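Local coordinates for exported protein (Bacteroides fragilis, PDB 4JX0) that is of unknown function but binds magnesium and probably combines a BT_3987-like N-terminal domain with a coagulation factor 5/8 type C domain, at residues D177-I186 with S279-K290; I186-F197 with I231-F241. All blocks are in the same frame, centred on the assembly; numbering follows the deposited sequence.

Interaction 1 (D177-I186 with S279-K290); sequences DNIDSSNKKI and SMDGIAYISFKK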
loop_
_atom_site.group_PDB
_atom_site.type_symbol
_atom_site.label_atom_id
_atom_site.label_comp_id
_atom_site.label_asym_id
_atom_site.label_seq_id
_atom_site.Cartn_x
_atom_site.Cartn_y
_atom_site.Cartn_z
ATOM N N ASP A 177 -11.302 8.295 -6.427
ATOM C CA ASP A 177 -12.240 7.797 -5.419
ATOM C C ASP A 177 -13.557 7.785 -6.142
ATOM O O ASP A 177 -14.417 8.639 -5.888
ATOM C CB ASP A 177 -12.232 8.686 -4.157
ATOM C CG ASP A 177 -13.270 8.380 -3.100
ATOM O OD1 ASP A 177 -13.735 7.215 -3.043
ATOM O OD2 ASP A 177 -13.638 9.315 -2.335
ATOM N N ASN A 178 -13.668 6.881 -7.140
ATOM C CA ASN A 178 -14.842 6.799 -8.002
ATOM C C ASN A 178 -15.512 5.431 -7.964
ATOM O O ASN A 178 -16.247 5.124 -8.892
ATOM C CB ASN A 178 -14.445 7.134 -9.443
ATOM C CG ASN A 178 -15.611 7.449 -10.330
ATOM O OD1 ASN A 178 -16.495 8.221 -9.960
ATOM N ND2 ASN A 178 -15.674 6.824 -11.494
ATOM N N ILE A 179 -15.326 4.633 -6.895
ATOM C CA ILE A 179 -15.979 3.331 -6.771
ATOM C C ILE A 179 -16.794 3.327 -5.480
ATOM O O ILE A 179 -16.234 3.526 -4.401
ATOM C CB ILE A 179 -14.956 2.166 -6.832
ATOM C CG1 ILE A 179 -14.275 2.074 -8.228
ATOM C CG2 ILE A 179 -15.604 0.837 -6.455
ATOM C CD1 ILE A 179 -15.148 1.658 -9.400
ATOM N N ASP A 180 -18.116 3.111 -5.601
ATOM C CA ASP A 180 -19.033 3.029 -4.468
ATOM C C ASP A 180 -19.179 1.555 -4.058
ATOM O O ASP A 180 -19.534 0.712 -4.889
ATOM C CB ASP A 180 -20.385 3.652 -4.816
ATOM C CG ASP A 180 -21.370 3.632 -3.668
ATOM O OD1 ASP A 180 -21.140 4.355 -2.672
ATOM O OD2 ASP A 180 -22.354 2.879 -3.748
ATOM N N SER A 181 -18.902 1.258 -2.776
ATOM C CA SER A 181 -18.928 -0.088 -2.216
ATOM C C SER A 181 -20.182 -0.358 -1.340
ATOM O O SER A 181 -20.174 -1.290 -0.530
ATOM C CB SER A 181 -17.671 -0.298 -1.382
ATOM O OG SER A 181 -16.510 0.146 -2.068
ATOM N N SER A 182 -21.270 0.412 -1.534
ATOM C CA SER A 182 -22.500 0.228 -0.770
ATOM C C SER A 182 -23.214 -1.077 -1.126
ATOM O O SER A 182 -24.057 -1.525 -0.351
ATOM C CB SER A 182 -23.454 1.388 -1.014
ATOM O OG SER A 182 -24.020 1.305 -2.309
ATOM N N ASN A 183 -22.955 -1.636 -2.332
ATOM C CA ASN A 183 -23.582 -2.862 -2.822
ATOM C C ASN A 183 -25.089 -2.675 -3.093
ATOM O O ASN A 183 -25.805 -3.662 -3.262
ATOM C CB ASN A 183 -23.351 -4.030 -1.863
ATOM C CG ASN A 183 -23.321 -5.356 -2.562
ATOM O OD1 ASN A 183 -22.550 -5.549 -3.495
ATOM N ND2 ASN A 183 -24.178 -6.290 -2.156
ATOM N N LYS A 184 -25.555 -1.425 -3.228
ATOM C CA LYS A 184 -26.950 -1.143 -3.538
ATOM C C LYS A 184 -27.180 -1.538 -4.992
ATOM O O LYS A 184 -26.273 -1.385 -5.814
ATOM C CB LYS A 184 -27.242 0.356 -3.291
ATOM C CG LYS A 184 -28.689 0.786 -3.514
ATOM C CD LYS A 184 -28.887 2.261 -3.157
ATOM C CE LYS A 184 -30.271 2.770 -3.492
ATOM N NZ LYS A 184 -30.412 4.223 -3.205
ATOM N N LYS A 185 -28.362 -2.091 -5.303
ATOM C CA LYS A 185 -28.727 -2.514 -6.663
ATOM C C LYS A 185 -28.550 -1.352 -7.639
ATOM O O LYS A 185 -28.935 -0.223 -7.319
ATOM C CB LYS A 185 -30.179 -3.018 -6.678
ATOM C CG LYS A 185 -30.668 -3.557 -8.015
ATOM C CD LYS A 185 -31.968 -4.348 -7.845
ATOM C CE LYS A 185 -32.459 -4.958 -9.135
ATOM N NZ LYS A 185 -33.703 -5.758 -8.939
ATOM N N ILE A 186 -27.932 -1.615 -8.805
ATOM C CA ILE A 186 -27.690 -0.580 -9.803
ATOM C C ILE A 186 -28.968 -0.331 -10.553
ATOM O O ILE A 186 -29.552 -1.272 -11.121
ATOM C CB ILE A 186 -26.518 -0.923 -10.763
ATOM C CG1 ILE A 186 -25.190 -0.883 -10.000
ATOM C CG2 ILE A 186 -26.474 0.067 -11.952
ATOM C CD1 ILE A 186 -24.075 -1.632 -10.636
ATOM N N SER A 279 -21.406 -6.146 2.744
ATOM C CA SER A 279 -22.598 -6.995 2.722
ATOM C C SER A 279 -22.261 -8.362 2.104
ATOM O O SER A 279 -21.747 -8.409 0.989
ATOM C CB SER A 279 -23.700 -6.305 1.923
ATOM O OG SER A 279 -24.835 -7.138 1.771
HETATM N N MSE A 280 -22.551 -9.468 2.810
HETATM C CA MSE A 280 -22.279 -10.822 2.313
HETATM C C MSE A 280 -23.475 -11.408 1.575
HETATM O O MSE A 280 -24.520 -11.615 2.184
HETATM C CB MSE A 280 -21.942 -11.756 3.473
HETATM C CG MSE A 280 -20.788 -11.290 4.317
HETATM SE SE MSE A 280 -20.002 -12.704 5.388
HETATM C CE MSE A 280 -21.520 -13.954 5.570
ATOM N N ASP A 281 -23.330 -11.681 0.272
ATOM C CA ASP A 281 -24.364 -12.343 -0.542
ATOM C C ASP A 281 -23.755 -12.703 -1.903
ATOM O O ASP A 281 -22.596 -12.368 -2.159
ATOM C CB ASP A 281 -25.669 -11.503 -0.682
ATOM C CG ASP A 281 -25.537 -10.131 -1.307
ATOM O OD1 ASP A 281 -24.692 -9.969 -2.216
ATOM O OD2 ASP A 281 -26.335 -9.235 -0.944
ATOM N N GLY A 282 -24.522 -13.394 -2.740
ATOM C CA GLY A 282 -24.064 -13.817 -4.055
ATOM C C GLY A 282 -24.089 -12.777 -5.156
ATOM O O GLY A 282 -23.667 -13.102 -6.264
ATOM N N ILE A 283 -24.624 -11.558 -4.922
ATOM C CA ILE A 283 -24.678 -10.516 -5.960
ATOM C C ILE A 283 -23.859 -9.297 -5.525
ATOM O O ILE A 283 -24.280 -8.557 -4.628
ATOM C CB ILE A 283 -26.129 -10.105 -6.308
ATOM C CG1 ILE A 283 -26.988 -11.328 -6.748
ATOM C CG2 ILE A 283 -26.116 -9.055 -7.429
ATOM C CD1 ILE A 283 -28.161 -11.542 -5.944
ATOM N N ALA A 284 -22.706 -9.075 -6.183
ATOM C CA ALA A 284 -21.841 -7.928 -5.906
ATOM C C ALA A 284 -22.157 -6.822 -6.898
ATOM O O ALA A 284 -22.080 -7.068 -8.099
ATOM C CB ALA A 284 -20.378 -8.330 -6.012
ATOM N N TYR A 285 -22.546 -5.626 -6.416
ATOM C CA TYR A 285 -22.855 -4.476 -7.270
ATOM C C TYR A 285 -21.728 -3.482 -7.146
ATOM O O TYR A 285 -21.563 -2.890 -6.075
ATOM C CB TYR A 285 -24.193 -3.821 -6.887
ATOM C CG TYR A 285 -25.408 -4.614 -7.307
ATOM C CD1 TYR A 285 -25.850 -4.602 -8.626
ATOM C CD2 TYR A 285 -26.148 -5.336 -6.380
ATOM C CE1 TYR A 285 -26.996 -5.298 -9.014
ATOM C CE2 TYR A 285 -27.299 -6.029 -6.752
ATOM C CZ TYR A 285 -27.721 -6.006 -8.068
ATOM O OH TYR A 285 -28.804 -6.766 -8.419
ATOM N N ILE A 286 -20.916 -3.334 -8.206
ATOM C CA ILE A 286 -19.788 -2.396 -8.235
ATOM C C ILE A 286 -20.279 -1.172 -8.983
ATOM O O ILE A 286 -20.641 -1.319 -10.147
ATOM C CB ILE A 286 -18.553 -3.054 -8.901
ATOM C CG1 ILE A 286 -18.247 -4.418 -8.231
ATOM C CG2 ILE A 286 -17.345 -2.106 -8.849
ATOM C CD1 ILE A 286 -17.189 -5.189 -8.830
ATOM N N SER A 287 -20.357 0.008 -8.331
ATOM C CA SER A 287 -20.891 1.221 -8.963
ATOM C C SER A 287 -19.885 2.333 -9.066
ATOM O O SER A 287 -19.156 2.593 -8.116
ATOM C CB SER A 287 -22.085 1.752 -8.175
ATOM O OG SER A 287 -23.184 0.861 -8.181
ATOM N N PHE A 288 -19.903 3.049 -10.200
ATOM C CA PHE A 288 -19.085 4.232 -10.397
ATOM C C PHE A 288 -19.817 5.422 -9.778
ATOM O O PHE A 288 -20.992 5.637 -10.100
ATOM C CB PHE A 288 -18.818 4.489 -11.891
ATOM C CG PHE A 288 -17.878 3.506 -12.548
ATOM C CD1 PHE A 288 -16.532 3.482 -12.219
ATOM C CD2 PHE A 288 -18.313 2.687 -13.575
ATOM C CE1 PHE A 288 -15.654 2.601 -12.850
ATOM C CE2 PHE A 288 -17.432 1.806 -14.207
ATOM C CZ PHE A 288 -16.108 1.770 -13.842
ATOM N N LYS A 289 -19.148 6.191 -8.894
ATOM C CA LYS A 289 -19.745 7.383 -8.267
ATOM C C LYS A 289 -20.157 8.384 -9.342
ATOM O O LYS A 289 -21.246 8.956 -9.281
ATOM C CB LYS A 289 -18.780 8.025 -7.269
ATOM C CG LYS A 289 -18.643 7.217 -5.989
ATOM C CD LYS A 289 -17.525 7.715 -5.102
ATOM C CE LYS A 289 -17.674 7.173 -3.704
ATOM N NZ LYS A 289 -16.476 7.403 -2.879
ATOM N N LYS A 290 -19.291 8.546 -10.349
ATOM C CA LYS A 290 -19.515 9.358 -11.535
ATOM C C LYS A 290 -19.428 8.421 -12.734
ATOM O O LYS A 290 -18.358 7.845 -12.920
ATOM C CB LYS A 290 -18.447 10.468 -11.611
ATOM C CG LYS A 290 -18.605 11.389 -12.810
ATOM C CD LYS A 290 -17.714 12.615 -12.722
ATOM C CE LYS A 290 -18.003 13.580 -13.849
ATOM N NZ LYS A 290 -17.231 14.846 -13.715
HETATM O O HOH W 1 -22.037 -0.634 -4.711
#

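Interaction 2 (I186-F197 with I231-F241); sequences IEGKGFNKEISF and ILPEKQSLKGF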
loop_
_atom_site.group_PDB
_atom_site.type_symbol
_atom_site.label_atom_id
_atom_site.label_comp_id
_atom_site.label_asym_id
_atom_site.label_seq_id
_atom_site.Cartn_x
_atom_site.Cartn_y
_atom_site.Cartn_z
ATOM N N ILE A 186 -27.932 -1.615 -8.805
ATOM C CA ILE A 186 -27.690 -0.580 -9.803
ATOM C C ILE A 186 -28.968 -0.331 -10.553
ATOM O O ILE A 186 -29.552 -1.272 -11.121
ATOM C CB ILE A 186 -26.518 -0.923 -10.763
ATOM C CG1 ILE A 186 -25.190 -0.883 -10.000
ATOM C CG2 ILE A 186 -26.474 0.067 -11.952
ATOM C CD1 ILE A 186 -24.075 -1.632 -10.636
ATOM N N GLU A 187 -29.316 0.988 -10.626
ATOM C CA GLU A 187 -30.461 1.539 -11.341
ATOM C C GLU A 187 -29.970 2.080 -12.681
ATOM O O GLU A 187 -29.607 3.249 -12.805
ATOM C CB GLU A 187 -31.167 2.643 -10.509
ATOM C CG GLU A 187 -31.653 2.197 -9.136
ATOM C CD GLU A 187 -32.532 0.956 -9.062
ATOM O OE1 GLU A 187 -33.282 0.680 -10.029
ATOM O OE2 GLU A 187 -32.492 0.276 -8.011
ATOM N N GLY A 188 -29.884 1.184 -13.646
ATOM C CA GLY A 188 -29.456 1.492 -15.005
ATOM C C GLY A 188 -30.046 0.458 -15.931
ATOM O O GLY A 188 -30.901 -0.316 -15.491
ATOM N N LYS A 189 -29.578 0.390 -17.185
ATOM C CA LYS A 189 -30.085 -0.612 -18.126
ATOM C C LYS A 189 -28.999 -1.673 -18.316
ATOM O O LYS A 189 -27.921 -1.372 -18.822
ATOM C CB LYS A 189 -30.585 -0.029 -19.465
ATOM C CG LYS A 189 -30.050 1.321 -19.905
ATOM C CD LYS A 189 -30.853 1.877 -21.071
ATOM C CE LYS A 189 -30.138 2.956 -21.850
ATOM N NZ LYS A 189 -29.926 4.189 -21.048
ATOM N N GLY A 190 -29.291 -2.892 -17.867
ATOM C CA GLY A 190 -28.353 -4.003 -17.883
ATOM C C GLY A 190 -28.151 -4.669 -19.226
ATOM O O GLY A 190 -29.067 -4.703 -20.052
ATOM N N PHE A 191 -26.955 -5.243 -19.433
ATOM C CA PHE A 191 -26.595 -5.916 -20.683
ATOM C C PHE A 191 -25.292 -6.708 -20.549
ATOM O O PHE A 191 -24.459 -6.355 -19.711
ATOM C CB PHE A 191 -26.434 -4.868 -21.812
ATOM C CG PHE A 191 -25.164 -4.050 -21.764
ATOM C CD1 PHE A 191 -25.090 -2.892 -21.006
ATOM C CD2 PHE A 191 -24.037 -4.444 -22.472
ATOM C CE1 PHE A 191 -23.913 -2.143 -20.968
ATOM C CE2 PHE A 191 -22.860 -3.699 -22.423
ATOM C CZ PHE A 191 -22.811 -2.546 -21.685
ATOM N N ASN A 192 -25.112 -7.756 -21.385
ATOM C CA ASN A 192 -23.859 -8.527 -21.445
ATOM C C ASN A 192 -23.690 -9.436 -22.694
ATOM O O ASN A 192 -22.655 -10.094 -22.788
ATOM C CB ASN A 192 -23.663 -9.383 -20.185
ATOM C CG ASN A 192 -24.674 -10.472 -19.949
ATOM O OD1 ASN A 192 -25.473 -10.839 -20.826
ATOM N ND2 ASN A 192 -24.638 -11.041 -18.751
ATOM N N LYS A 193 -24.649 -9.447 -23.656
ATOM C CA LYS A 193 -24.562 -10.287 -24.850
ATOM C C LYS A 193 -23.407 -9.850 -25.737
ATOM O O LYS A 193 -22.662 -10.685 -26.257
ATOM C CB LYS A 193 -25.871 -10.237 -25.655
ATOM C CG LYS A 193 -25.891 -11.238 -26.816
ATOM C CD LYS A 193 -27.217 -11.270 -27.566
ATOM C CE LYS A 193 -27.209 -12.308 -28.668
ATOM N NZ LYS A 193 -28.520 -12.391 -29.364
ATOM N N GLU A 194 -23.277 -8.537 -25.906
ATOM C CA GLU A 194 -22.251 -7.918 -26.748
ATOM C C GLU A 194 -20.867 -7.804 -26.062
ATOM O O GLU A 194 -19.895 -7.460 -26.737
ATOM C CB GLU A 194 -22.723 -6.523 -27.202
ATOM C CG GLU A 194 -22.913 -5.497 -26.085
ATOM C CD GLU A 194 -24.361 -5.125 -25.834
ATOM O OE1 GLU A 194 -25.115 -5.984 -25.317
ATOM O OE2 GLU A 194 -24.738 -3.976 -26.162
ATOM N N ILE A 195 -20.775 -8.057 -24.737
ATOM C CA ILE A 195 -19.512 -7.969 -23.994
ATOM C C ILE A 195 -18.631 -9.196 -24.290
ATOM O O ILE A 195 -19.137 -10.308 -24.415
ATOM C CB ILE A 195 -19.780 -7.823 -22.467
ATOM C CG1 ILE A 195 -20.457 -6.475 -22.173
ATOM C CG2 ILE A 195 -18.478 -7.977 -21.651
ATOM C CD1 ILE A 195 -20.805 -6.248 -20.706
ATOM N N SER A 196 -17.310 -8.976 -24.377
ATOM C CA SER A 196 -16.293 -10.016 -24.561
ATOM C C SER A 196 -15.418 -10.007 -23.307
ATOM O O SER A 196 -15.335 -8.975 -22.633
ATOM C CB SER A 196 -15.463 -9.770 -25.824
ATOM O OG SER A 196 -16.139 -8.964 -26.778
ATOM N N PHE A 197 -14.791 -11.144 -22.976
ATOM C CA PHE A 197 -13.966 -11.260 -21.777
ATOM C C PHE A 197 -12.591 -11.822 -22.077
ATOM O O PHE A 197 -12.440 -12.688 -22.940
ATOM C CB PHE A 197 -14.647 -12.166 -20.754
ATOM C CG PHE A 197 -16.028 -11.727 -20.344
ATOM C CD1 PHE A 197 -17.147 -12.176 -21.029
ATOM C CD2 PHE A 197 -16.213 -10.890 -19.257
ATOM C CE1 PHE A 197 -18.425 -11.777 -20.649
ATOM C CE2 PHE A 197 -17.493 -10.478 -18.888
ATOM C CZ PHE A 197 -18.591 -10.922 -19.589
ATOM N N ILE A 231 -14.542 -6.331 -22.104
ATOM C CA ILE A 231 -14.285 -5.589 -23.335
ATOM C C ILE A 231 -15.618 -5.232 -23.975
ATOM O O ILE A 231 -16.370 -6.127 -24.351
ATOM C CB ILE A 231 -13.380 -6.411 -24.288
ATOM C CG1 ILE A 231 -12.056 -6.816 -23.593
ATOM C CG2 ILE A 231 -13.079 -5.622 -25.566
ATOM C CD1 ILE A 231 -11.487 -8.054 -24.073
ATOM N N LEU A 232 -15.899 -3.923 -24.106
ATOM C CA LEU A 232 -17.132 -3.430 -24.721
ATOM C C LEU A 232 -16.956 -3.329 -26.241
ATOM O O LEU A 232 -15.823 -3.148 -26.697
ATOM C CB LEU A 232 -17.507 -2.049 -24.163
ATOM C CG LEU A 232 -17.541 -1.909 -22.646
ATOM C CD1 LEU A 232 -17.892 -0.497 -22.250
ATOM C CD2 LEU A 232 -18.528 -2.885 -22.023
ATOM N N PRO A 233 -18.040 -3.397 -27.045
ATOM C CA PRO A 233 -17.879 -3.265 -28.511
ATOM C C PRO A 233 -17.373 -1.886 -28.951
ATOM O O PRO A 233 -16.591 -1.794 -29.905
ATOM C CB PRO A 233 -19.290 -3.519 -29.054
ATOM C CG PRO A 233 -20.058 -4.069 -27.932
ATOM C CD PRO A 233 -19.455 -3.587 -26.677
ATOM N N GLU A 234 -17.844 -0.814 -28.275
ATOM C CA GLU A 234 -17.421 0.564 -28.542
ATOM C C GLU A 234 -17.419 1.379 -27.248
ATOM O O GLU A 234 -17.902 0.913 -26.215
ATOM C CB GLU A 234 -18.320 1.238 -29.609
ATOM C CG GLU A 234 -19.792 1.419 -29.248
ATOM C CD GLU A 234 -20.658 0.179 -29.368
ATOM O OE1 GLU A 234 -20.767 -0.361 -30.493
ATOM O OE2 GLU A 234 -21.260 -0.231 -28.349
ATOM N N LYS A 235 -16.856 2.585 -27.314
ATOM C CA LYS A 235 -16.820 3.544 -26.207
ATOM C C LYS A 235 -18.241 3.808 -25.714
ATOM O O LYS A 235 -19.113 4.072 -26.541
ATOM C CB LYS A 235 -16.177 4.860 -26.705
ATOM C CG LYS A 235 -16.233 6.049 -25.746
ATOM C CD LYS A 235 -15.474 7.257 -26.304
ATOM C CE LYS A 235 -16.206 7.970 -27.422
ATOM N NZ LYS A 235 -15.565 9.269 -27.759
ATOM N N GLN A 236 -18.484 3.731 -24.398
ATOM C CA GLN A 236 -19.812 4.021 -23.854
ATOM C C GLN A 236 -19.745 4.300 -22.361
ATOM O O GLN A 236 -18.902 3.752 -21.660
ATOM C CB GLN A 236 -20.824 2.899 -24.152
ATOM C CG GLN A 236 -20.395 1.507 -23.731
ATOM C CD GLN A 236 -21.244 0.468 -24.417
ATOM O OE1 GLN A 236 -22.209 -0.050 -23.854
ATOM N NE2 GLN A 236 -20.925 0.167 -25.664
ATOM N N SER A 237 -20.638 5.179 -21.891
ATOM C CA SER A 237 -20.703 5.614 -20.499
ATOM C C SER A 237 -21.373 4.553 -19.620
ATOM O O SER A 237 -22.571 4.313 -19.768
ATOM C CB SER A 237 -21.457 6.937 -20.407
ATOM O OG SER A 237 -21.497 7.414 -19.074
ATOM N N LEU A 238 -20.600 3.931 -18.697
ATOM C CA LEU A 238 -21.100 2.891 -17.791
ATOM C C LEU A 238 -21.335 3.399 -16.372
ATOM O O LEU A 238 -20.520 4.148 -15.835
ATOM C CB LEU A 238 -20.120 1.715 -17.719
ATOM C CG LEU A 238 -19.863 0.933 -18.997
ATOM C CD1 LEU A 238 -18.984 -0.235 -18.710
ATOM C CD2 LEU A 238 -21.157 0.438 -19.626
ATOM N N LYS A 239 -22.428 2.914 -15.758
ATOM C CA LYS A 239 -22.837 3.243 -14.401
ATOM C C LYS A 239 -22.200 2.292 -13.376
ATOM O O LYS A 239 -21.985 2.699 -12.232
ATOM C CB LYS A 239 -24.370 3.190 -14.284
ATOM C CG LYS A 239 -25.088 4.263 -15.109
ATOM C CD LYS A 239 -26.589 4.262 -14.855
ATOM C CE LYS A 239 -27.272 5.492 -15.401
ATOM N NZ LYS A 239 -28.726 5.268 -15.645
ATOM N N GLY A 240 -21.942 1.043 -13.779
ATOM C CA GLY A 240 -21.343 0.025 -12.922
ATOM C C GLY A 240 -21.534 -1.394 -13.421
ATOM O O GLY A 240 -21.853 -1.602 -14.594
ATOM N N PHE A 241 -21.344 -2.391 -12.523
ATOM C CA PHE A 241 -21.478 -3.814 -12.847
ATOM C C PHE A 241 -22.131 -4.623 -11.749
ATOM O O PHE A 241 -22.056 -4.251 -10.585
ATOM C CB PHE A 241 -20.095 -4.435 -13.101
ATOM C CG PHE A 241 -19.328 -3.807 -14.236
ATOM C CD1 PHE A 241 -18.521 -2.698 -14.022
ATOM C CD2 PHE A 241 -19.454 -4.288 -15.527
ATOM C CE1 PHE A 241 -17.838 -2.101 -15.075
ATOM C CE2 PHE A 241 -18.783 -3.675 -16.582
ATOM C CZ PHE A 241 -17.971 -2.594 -16.349
#

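Interaction 1 (D177-I186 with S279-K290)
Lys185 sets its CA over one face of the Tyr285 ring, 3.7 Å from the ring centroid and only 6° off the ring normal, a CH-pi contact. The extended lysine chain then runs beside the tyrosine in the direction of Tyr285 OH, while Ile186 crosses at CD1 of the ring and sets its CG1 and CD1 beside Ser287.

Asn183 meets the backbone of the same tyrosine. Its amide does the work of a backbone: Asn183 OD1 accepts from Tyr285 N at 2.9 Å, with the donor above the carbonyl plane, and its ND2 reaches Ile283 O in a weak bond. A water accepts from Asn183 N and donates to the carbonyl oxygens of Asp180 and Tyr285, bridging the two segments beyond the last paired residues.

Asn178 likewise uses both ends of its amide, here on one residue, Lys290. Asn178 OD1 takes the N-H of Lys290 at 2.8 Å, and Asn178 ND2 donates to Lys290 O at 3.2 Å, in the plane of both groups. With CG anti to the backbone N (chi1 -164°), the amide is brought level with the backbone of Lys290, at the corner of the chain; His272 is a further partner of ND2, so rotation of the group is well restrained. Next to it, Ile179 CD1 packs on Phe288 CE1 at 3.6 Å, the two side chains pointing the same way into the sandwich beside Val260 and Val262. At the exposed end, Lys289 NZ meets Asp177 OD1 from above the carboxylate plane, a salt bridge of 2.8 Å.

Between these clusters, Asp180 N bonds to Ser287 O at 2.8 Å, nearly straight. The result is a short antiparallel pairing, Ile179-Phe288 non-hydrogen-bonded and Asp180-Ser287 hydrogen-bonded, consistent with the beta-sandwich of F5/F8 type C domains.

Interaction 2 (I186-F197 with I231-F241)
Phe191 meets Leu238 and Leu232 at its ring edge: its CZ is 4.0 Å from Leu238 CD2 and 4.3 Å from Leu232 CD2, both methyls near the ring plane. Gln236 comes from the opposite direction, its amide turned 33° from the ring and OE1 approaching CZ obliquely. The Phe191 CG, lodged between the backbone N and the carbonyl carbon (chi1 75°), directs CZ to these partners. Arg320 adds a cation-pi contact to the same ring. The second flat group, Phe197, carries CG2 of Ile195 over one face, offset toward the rim.

Ile195 lies beside Leu232, the two pointing the same way, with Ile195 CG1 at 4.1 Å from Leu232 CD2. Outside them, the Glu194 side chain crosses Pro233 at a slant, CG to CG at 3.7 Å; its carboxylate turns off to a salt bridge with Arg320. Backbone bonds close this end, Ser196 N to Ile231 O at 3.0 Å and Ile231 N to Ser196 O at 2.8 Å, an antiparallel hydrogen-bonded pair. At the far end, Ile186 CD1 rests against the backbone of Gly240 and Phe241.

Strand 196-199 is thereby the outermost strand of the five-stranded sheet, paired with 227-232, whereas strand 190-191 runs antiparallel to 312-319, which in turn pairs with 235-244.

Following the chain, residues 177-186 form the first half of interaction 1 and lead at Ile186, which belongs to both contacts, straight into 186-197 of interaction 2. Interaction 2 closes the shorter loop when 231-241 returns; 279-290 arrives later and closes the longer one, so the first closure falls within the second and the two do not cross. The returning segments are themselves neighbours: Ile286 O to Phe241 N (2.7 Å) and Phe288 N to Lys239 O (2.9 Å) are probable hydrogen bonds between strands 283-294 and 235-244. Interaction 1 adds strand 179-180 to that sheet, and interaction 2 links it with the five-stranded sheet at strands 196-199 and 227-232.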